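Side-chain contacts in meso-diaminopimelate dehydrogenase (Clostridium tetani, PDB 3WGY), which catalyses the reversible NADP-dependent oxidative deamination of meso-2,6-diaminopimelate: residues 292-296 with 297-301; 129-132 with 133-136; 57-60 with 61-64. The protein carries 6 engineered substitutions. All blocks are in the same frame, centred on the assembly; numbering follows the deposited sequence.

Contact 1. Residues 292-296 with 297-301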
loop_
_atom_site.group_PDB
_atom_site.type_symbol
_atom_site.label_atom_id
_atom_site.label_comp_id
_atom_site.label_asym_id
_atom_site.label_seq_id
_atom_site.Cartn_x
_atom_site.Cartn_y
_atom_site.Cartn_z
ATOM N N TYR B 292 18.140 -2.178 -10.077
ATOM C CA TYR B 292 19.398 -2.902 -10.133
ATOM C C TYR B 292 19.079 -4.384 -10.309
ATOM O O TYR B 292 19.647 -5.050 -11.170
ATOM C CB TYR B 292 20.194 -2.687 -8.843
ATOM C CG TYR B 292 21.372 -3.623 -8.680
ATOM C CD1 TYR B 292 21.215 -4.883 -8.094
ATOM C CD2 TYR B 292 22.640 -3.261 -9.132
ATOM C CE1 TYR B 292 22.296 -5.760 -7.964
ATOM C CE2 TYR B 292 23.725 -4.125 -9.009
ATOM C CZ TYR B 292 23.549 -5.373 -8.426
ATOM O OH TYR B 292 24.627 -6.232 -8.315
ATOM N N LYS B 293 18.157 -4.889 -9.491
ATOM C CA LYS B 293 17.772 -6.291 -9.563
ATOM C C LYS B 293 17.213 -6.623 -10.938
ATOM O O LYS B 293 17.630 -7.595 -11.563
ATOM C CB LYS B 293 16.735 -6.613 -8.486
ATOM C CG LYS B 293 17.232 -6.354 -7.075
ATOM C CD LYS B 293 16.265 -6.893 -6.036
ATOM C CE LYS B 293 16.771 -6.634 -4.633
ATOM N NZ LYS B 293 15.955 -7.340 -3.614
ATOM N N LEU B 294 16.276 -5.807 -11.414
ATOM C CA LEU B 294 15.682 -6.034 -12.719
ATOM C C LEU B 294 16.692 -5.918 -13.858
ATOM O O LEU B 294 16.579 -6.624 -14.861
ATOM C CB LEU B 294 14.526 -5.062 -12.960
ATOM C CG LEU B 294 13.206 -5.368 -12.244
ATOM C CD1 LEU B 294 12.225 -4.251 -12.523
ATOM C CD2 LEU B 294 12.643 -6.699 -12.726
ATOM N N SER B 295 17.671 -5.028 -13.717
ATOM C CA SER B 295 18.670 -4.865 -14.769
ATOM C C SER B 295 19.496 -6.141 -14.901
ATOM O O SER B 295 19.845 -6.543 -16.011
ATOM C CB SER B 295 19.595 -3.676 -14.476
ATOM O OG SER B 295 20.482 -3.953 -13.410
ATOM N N LYS B 296 19.801 -6.776 -13.769
ATOM C CA LYS B 296 20.571 -8.018 -13.767
ATOM C C LYS B 296 19.790 -9.173 -14.401
ATOM O O LYS B 296 20.373 -10.067 -15.021
ATOM C CB LYS B 296 20.964 -8.397 -12.336
ATOM C CG LYS B 296 21.916 -7.414 -11.679
ATOM C CD LYS B 296 23.209 -7.294 -12.475
ATOM C CE LYS B 296 24.130 -6.234 -11.898
ATOM N NZ LYS B 296 25.321 -6.035 -12.766
ATOM N N GLU B 297 18.470 -9.157 -14.239
ATOM C CA GLU B 297 17.626 -10.197 -14.809
ATOM C C GLU B 297 17.428 -9.888 -16.285
ATOM O O GLU B 297 16.587 -10.489 -16.953
ATOM C CB GLU B 297 16.264 -10.234 -14.113
ATOM C CG GLU B 297 16.331 -10.311 -12.605
ATOM C CD GLU B 297 14.954 -10.350 -11.973
ATOM O OE1 GLU B 297 13.966 -10.056 -12.676
ATOM O OE2 GLU B 297 14.865 -10.663 -10.770
ATOM N N GLY B 298 18.195 -8.928 -16.784
ATOM C CA GLY B 298 18.110 -8.568 -18.185
ATOM C C GLY B 298 16.848 -7.854 -18.629
ATOM O O GLY B 298 16.526 -7.852 -19.818
ATOM N N LYS B 299 16.131 -7.245 -17.692
ATOM C CA LYS B 299 14.913 -6.521 -18.039
ATOM C C LYS B 299 15.323 -5.285 -18.848
ATOM O O LYS B 299 16.212 -4.544 -18.436
ATOM C CB LYS B 299 14.186 -6.090 -16.765
ATOM C CG LYS B 299 12.673 -6.188 -16.843
ATOM C CD LYS B 299 12.105 -5.417 -18.027
ATOM C CE LYS B 299 10.601 -5.652 -18.160
ATOM N NZ LYS B 299 10.022 -5.027 -19.383
ATOM N N LYS B 300 14.677 -5.067 -19.991
ATOM C CA LYS B 300 15.005 -3.926 -20.850
ATOM C C LYS B 300 13.808 -3.003 -21.049
ATOM O O LYS B 300 12.663 -3.449 -21.038
ATOM C CB LYS B 300 15.482 -4.414 -22.228
ATOM C CG LYS B 300 16.597 -5.456 -22.202
ATOM C CD LYS B 300 17.883 -4.905 -21.614
ATOM C CE LYS B 300 18.972 -5.967 -21.583
ATOM N NZ LYS B 300 20.212 -5.487 -20.908
ATOM N N GLY B 301 14.077 -1.715 -21.234
ATOM C CA GLY B 301 12.998 -0.767 -21.455
ATOM C C GLY B 301 12.624 0.078 -20.252
ATOM O O GLY B 301 13.291 0.040 -19.216
HETATM O O HOH W 1 18.635 -5.172 -18.037
#
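Lys299 N turns back onto Leu294 O at 2.9 Å, with an N-H...O angle of 155°, while Glu297 N stays bonded in helical fashion to Lys293 O. This return brings Lys299 alongside Leu294: the two side chains run the same way, and CB of Lys299 stands 4.0 Å from CB of Leu294. Beyond them, Leu294 CD2 meets Glu297 OE1 at 3.6 Å, and Glu297 CG comes within 3.2 Å of Lys293 O. The helix 276-296 thus ends in a Schellman motif whose C-prime residue is Gly298, at a phi of 70°; its second bond, Gly298 N to Ser295 O, is less securely placed because that nitrogen is crowded in the model. Inside the final turn, Ser295 OG bonds Tyr292 O at 2.6 Å, and Lys296 N reaches the same oxygen from the same face of its carbonyl plane. The first torsion of Lys296 (chi1 -65°) sets CG beside its backbone N, 4.1 Å above the plane of the Tyr292 ring, toward its rim. Glu297 OE2 is hydrogen-bonded to Tyr312 OH, and Leu294, Ser295 and Lys299 all touch Ile116 of strand 116-118.

Contact 2. Residues 129-132 with 133-136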
loop_
_atom_site.group_PDB
_atom_site.type_symbol
_atom_site.label_atom_id
_atom_site.label_comp_id
_atom_site.label_asym_id
_atom_site.label_seq_id
_atom_site.Cartn_x
_atom_site.Cartn_y
_atom_site.Cartn_z
ATOM N N SER B 129 0.182 6.472 -6.582
ATOM C CA SER B 129 -0.249 5.818 -7.809
ATOM C C SER B 129 -0.554 4.350 -7.530
ATOM O O SER B 129 -1.586 3.834 -7.943
ATOM C CB SER B 129 0.856 5.904 -8.872
ATOM O OG SER B 129 1.375 7.219 -8.962
ATOM N N LEU B 130 0.358 3.684 -6.827
ATOM C CA LEU B 130 0.188 2.273 -6.502
ATOM C C LEU B 130 -1.082 2.051 -5.700
ATOM O O LEU B 130 -1.807 1.081 -5.927
ATOM C CB LEU B 130 1.379 1.758 -5.687
ATOM C CG LEU B 130 2.692 1.513 -6.430
ATOM C CD1 LEU B 130 3.854 1.482 -5.438
ATOM C CD2 LEU B 130 2.582 0.189 -7.224
ATOM N N ASN B 131 -1.348 2.949 -4.755
ATOM C CA ASN B 131 -2.525 2.798 -3.928
ATOM C C ASN B 131 -3.829 3.122 -4.624
ATOM O O ASN B 131 -4.864 2.565 -4.258
ATOM C CB ASN B 131 -2.373 3.582 -2.621
ATOM C CG ASN B 131 -1.488 2.845 -1.626
ATOM O OD1 ASN B 131 -0.267 2.996 -1.621
ATOM N ND2 ASN B 131 -2.102 2.013 -0.810
ATOM N N ARG B 132 -3.804 4.008 -5.618
ATOM C CA ARG B 132 -5.038 4.287 -6.360
ATOM C C ARG B 132 -5.328 2.989 -7.121
ATOM O O ARG B 132 -6.453 2.498 -7.145
ATOM C CB ARG B 132 -4.847 5.424 -7.375
ATOM C CG ARG B 132 -4.554 6.792 -6.786
ATOM C CD ARG B 132 -4.364 7.829 -7.903
ATOM N NE ARG B 132 -3.688 9.021 -7.407
ATOM C CZ ARG B 132 -2.432 9.350 -7.690
ATOM N NH1 ARG B 132 -1.683 8.593 -8.477
ATOM N NH2 ARG B 132 -1.917 10.438 -7.159
ATOM N N LEU B 133 -4.285 2.432 -7.728
ATOM C CA LEU B 133 -4.399 1.196 -8.491
ATOM C C LEU B 133 -4.933 0.055 -7.636
ATOM O O LEU B 133 -5.905 -0.613 -7.998
ATOM C CB LEU B 133 -3.036 0.806 -9.073
ATOM C CG LEU B 133 -3.016 -0.518 -9.843
ATOM C CD1 LEU B 133 -4.135 -0.536 -10.891
ATOM C CD2 LEU B 133 -1.642 -0.709 -10.491
ATOM N N LEU B 134 -4.286 -0.163 -6.496
ATOM C CA LEU B 134 -4.700 -1.212 -5.576
ATOM C C LEU B 134 -6.171 -1.034 -5.215
ATOM O O LEU B 134 -6.953 -1.982 -5.250
ATOM C CB LEU B 134 -3.861 -1.146 -4.292
ATOM C CG LEU B 134 -4.099 -2.271 -3.292
ATOM C CD1 LEU B 134 -3.725 -3.591 -3.965
ATOM C CD2 LEU B 134 -3.262 -2.022 -2.010
ATOM N N GLY B 135 -6.543 0.195 -4.876
ATOM C CA GLY B 135 -7.909 0.470 -4.485
ATOM C C GLY B 135 -8.952 0.110 -5.528
ATOM O O GLY B 135 -9.937 -0.570 -5.222
ATOM N N GLU B 136 -8.753 0.563 -6.761
ATOM C CA GLU B 136 -9.737 0.277 -7.796
ATOM C C GLU B 136 -9.667 -1.166 -8.276
ATOM O O GLU B 136 -10.614 -1.661 -8.883
ATOM C CB GLU B 136 -9.612 1.263 -8.979
ATOM C CG GLU B 136 -8.321 1.226 -9.778
ATOM C CD GLU B 136 -8.366 2.185 -10.986
ATOM O OE1 GLU B 136 -8.623 3.393 -10.779
ATOM O OE2 GLU B 136 -8.147 1.731 -12.135
HETATM O O HOH W 2 -8.549 4.403 -8.423
#
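Leu133 and Leu134 meet the preceding turn through their CB atoms: Leu133 CB lies 3.4 Å from Leu130 O, and Leu134 CB is equally close to that oxygen, at 3.4 Å. One carbonyl is therefore flanked by two methylenes while it also accepts Leu134 N at 2.8 Å. In both leucines CG swings anti to the backbone N (chi1 177° in Leu133), which turns the branched ends off the helix and makes this a contact of side-chain roots rather than of methyl groups. Glu136 behaves differently. Its CG sits between the backbone N and the carbonyl carbon (chi1 64°), folding the chain back so that CG is 3.5 Å from Arg132 O. The carboxylate then reaches a water that donates to Glu136 OE1 at 2.6 Å and to Arg132 O at 3.1 Å. That carbonyl also receives Glu136 N at 3.0 Å, nearly along the C=O axis, so two donors grip it. The extended Arg132 chain runs back toward the first turn of the helix, where NH2 forms a salt bridge with Asp124 OD2, and NE is hydrogen-bonded to Thr146 OG1 of strand 142-147. These are successive turns of helix 123-138, largely buried here and tied by i to i+4 bonds; Gly135 N stands 39° out of the carbonyl plane of Asn131. On the subunit boundary, Ser129 OG bonds the terminal carboxylate of Leu326 of the second subunit, and Glu136 OE2 makes a salt bridge with Lys316 of that subunit. Within its own chain the helix lies on the antiparallel sheet, Asn131 and Arg132 touching Val253 of strand 249-258 and Leu134 touching Met267 of strand 264-273.

Contact 3. Residues 57-60 with 61-64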
loop_
_atom_site.group_PDB
_atom_site.type_symbol
_atom_site.label_atom_id
_atom_site.label_comp_id
_atom_site.label_asym_id
_atom_site.label_seq_id
_atom_site.Cartn_x
_atom_site.Cartn_y
_atom_site.Cartn_z
ATOM N N GLU B 57 29.759 10.486 -19.003
ATOM C CA GLU B 57 30.067 9.390 -19.912
ATOM C C GLU B 57 31.202 8.480 -19.435
ATOM O O GLU B 57 31.218 7.289 -19.735
ATOM C CB GLU B 57 30.429 9.962 -21.279
ATOM C CG GLU B 57 31.426 11.119 -21.201
ATOM C CD GLU B 57 31.863 11.624 -22.569
ATOM O OE1 GLU B 57 32.611 12.624 -22.621
ATOM O OE2 GLU B 57 31.463 11.021 -23.589
ATOM N N LEU B 58 32.148 9.042 -18.694
ATOM C CA LEU B 58 33.290 8.276 -18.207
ATOM C C LEU B 58 32.945 7.268 -17.123
ATOM O O LEU B 58 33.771 6.427 -16.758
ATOM C CB LEU B 58 34.365 9.230 -17.675
ATOM C CG LEU B 58 34.849 10.261 -18.695
ATOM C CD1 LEU B 58 35.831 11.239 -18.050
ATOM C CD2 LEU B 58 35.489 9.531 -19.863
ATOM N N TYR B 59 31.724 7.342 -16.612
ATOM C CA TYR B 59 31.317 6.445 -15.543
ATOM C C TYR B 59 30.355 5.328 -15.955
ATOM O O TYR B 59 29.701 4.723 -15.103
ATOM C CB TYR B 59 30.724 7.279 -14.395
ATOM C CG TYR B 59 31.760 8.129 -13.689
ATOM C CD1 TYR B 59 32.321 9.249 -14.311
ATOM C CD2 TYR B 59 32.232 7.773 -12.421
ATOM C CE1 TYR B 59 33.331 9.992 -13.689
ATOM C CE2 TYR B 59 33.240 8.504 -11.793
ATOM C CZ TYR B 59 33.787 9.612 -12.433
ATOM O OH TYR B 59 34.792 10.325 -11.823
ATOM N N LYS B 60 30.287 5.039 -17.252
ATOM C CA LYS B 60 29.392 3.994 -17.757
ATOM C C LYS B 60 29.600 2.610 -17.138
ATOM O O LYS B 60 28.637 1.867 -16.937
ATOM C CB LYS B 60 29.491 3.875 -19.285
ATOM C CG LYS B 60 28.643 2.729 -19.835
ATOM C CD LYS B 60 28.178 2.948 -21.271
ATOM C CE LYS B 60 29.088 2.286 -22.301
ATOM N NZ LYS B 60 30.412 2.957 -22.453
ATOM N N ASP B 61 30.846 2.263 -16.836
ATOM C CA ASP B 61 31.153 0.960 -16.253
ATOM C C ASP B 61 31.245 0.945 -14.730
ATOM O O ASP B 61 31.494 -0.101 -14.135
ATOM C CB ASP B 61 32.467 0.431 -16.824
ATOM C CG ASP B 61 32.318 -0.087 -18.235
ATOM O OD1 ASP B 61 31.257 0.166 -18.848
ATOM O OD2 ASP B 61 33.262 -0.742 -18.735
ATOM N N THR B 62 31.047 2.097 -14.099
ATOM C CA THR B 62 31.138 2.171 -12.646
ATOM C C THR B 62 29.810 2.500 -11.954
ATOM O O THR B 62 29.717 2.469 -10.726
ATOM C CB THR B 62 32.237 3.190 -12.224
ATOM O OG1 THR B 62 32.175 3.417 -10.814
ATOM C CG2 THR B 62 32.062 4.501 -12.948
ATOM N N VAL B 63 28.782 2.804 -12.739
ATOM C CA VAL B 63 27.473 3.118 -12.180
ATOM C C VAL B 63 26.420 2.098 -12.595
ATOM O O VAL B 63 26.166 1.909 -13.784
ATOM C CB VAL B 63 26.989 4.517 -12.627
ATOM C CG1 VAL B 63 25.577 4.777 -12.104
ATOM C CG2 VAL B 63 27.944 5.580 -12.112
ATOM N N ASP B 64 25.807 1.442 -11.614
ATOM C CA ASP B 64 24.766 0.456 -11.893
ATOM C C ASP B 64 23.432 1.158 -12.077
ATOM O O ASP B 64 22.649 0.813 -12.957
ATOM C CB ASP B 64 24.651 -0.549 -10.748
ATOM C CG ASP B 64 25.809 -1.525 -10.709
ATOM O OD1 ASP B 64 26.069 -2.182 -11.740
ATOM O OD2 ASP B 64 26.449 -1.641 -9.647
HETATM O O HOH W 3 28.134 -0.308 -14.793
#
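Tyr59 and Thr62 are the end residues of a tight turn, and the backbone hydrogen bonds define it. Thr62 N donates to Tyr59 O at 3.1 Å with an N-H...O angle of 155°, although it approaches from well above the carbonyl plane, 66° out of it. Val63 N adds a weak bond to the same oxygen at 3.2 Å, so a single carbonyl gathers two successive amides. The next kind of contact is apolar. The side chains of Tyr59 and Thr62 lie side by side and point the same way; Thr62 CG2 comes obliquely to the ring at 3.3 Å from Tyr59 CD2, and is 3.4 Å from Tyr59 CB. It gets there because OG1 takes the place opposite the backbone N (chi1 171°), leaving the methyl wedged between N and the carbonyl carbon, toward the tyrosine. Val63 CG2 packs more loosely, 4.0 Å from Tyr59 CB. With Lys60 and Asp61 at its corners in helix-like and bridging backbone conformations, this is a type I beta turn in the connection between strands 50-52 and 65-68. A water bridges Lys60 O and Val63 O, donating to each at 3.1 Å. As for charge, Lys60 and Asp61 run alongside each other, and the bent lysine chain brings NZ to 4.6 Å from Asp61 OD1, so the opposite charges are near but not in contact. Toward the fold, the Tyr59 ring meets Phe35 edge-to-face, and Val63 touches Phe87. Asp64, where strand 65-68 is about to begin, has a salt bridge to Arg6 NE.

Along the chain contact 3 comes first, then contact 2, then contact 1. Contacts 3 and 1 flank the parallel, Rossmann-type sheet: one leads into strand 65-68 in its interior, the other leads from helix 276-296 into the edge strand 301-303. Their centres are 16 Å apart and they touch, Tyr292 CE2 lying 3.7 Å from Asp64 CG, so the end of a late helix packs against an early loop. Contact 2 stands apart, its centre 24 Å from that of contact 1 and 35 Å from that of contact 3. Its helix, 123-138, follows strand 116-118 of the parallel sheet, lies on the antiparallel sheet and meets the second subunit.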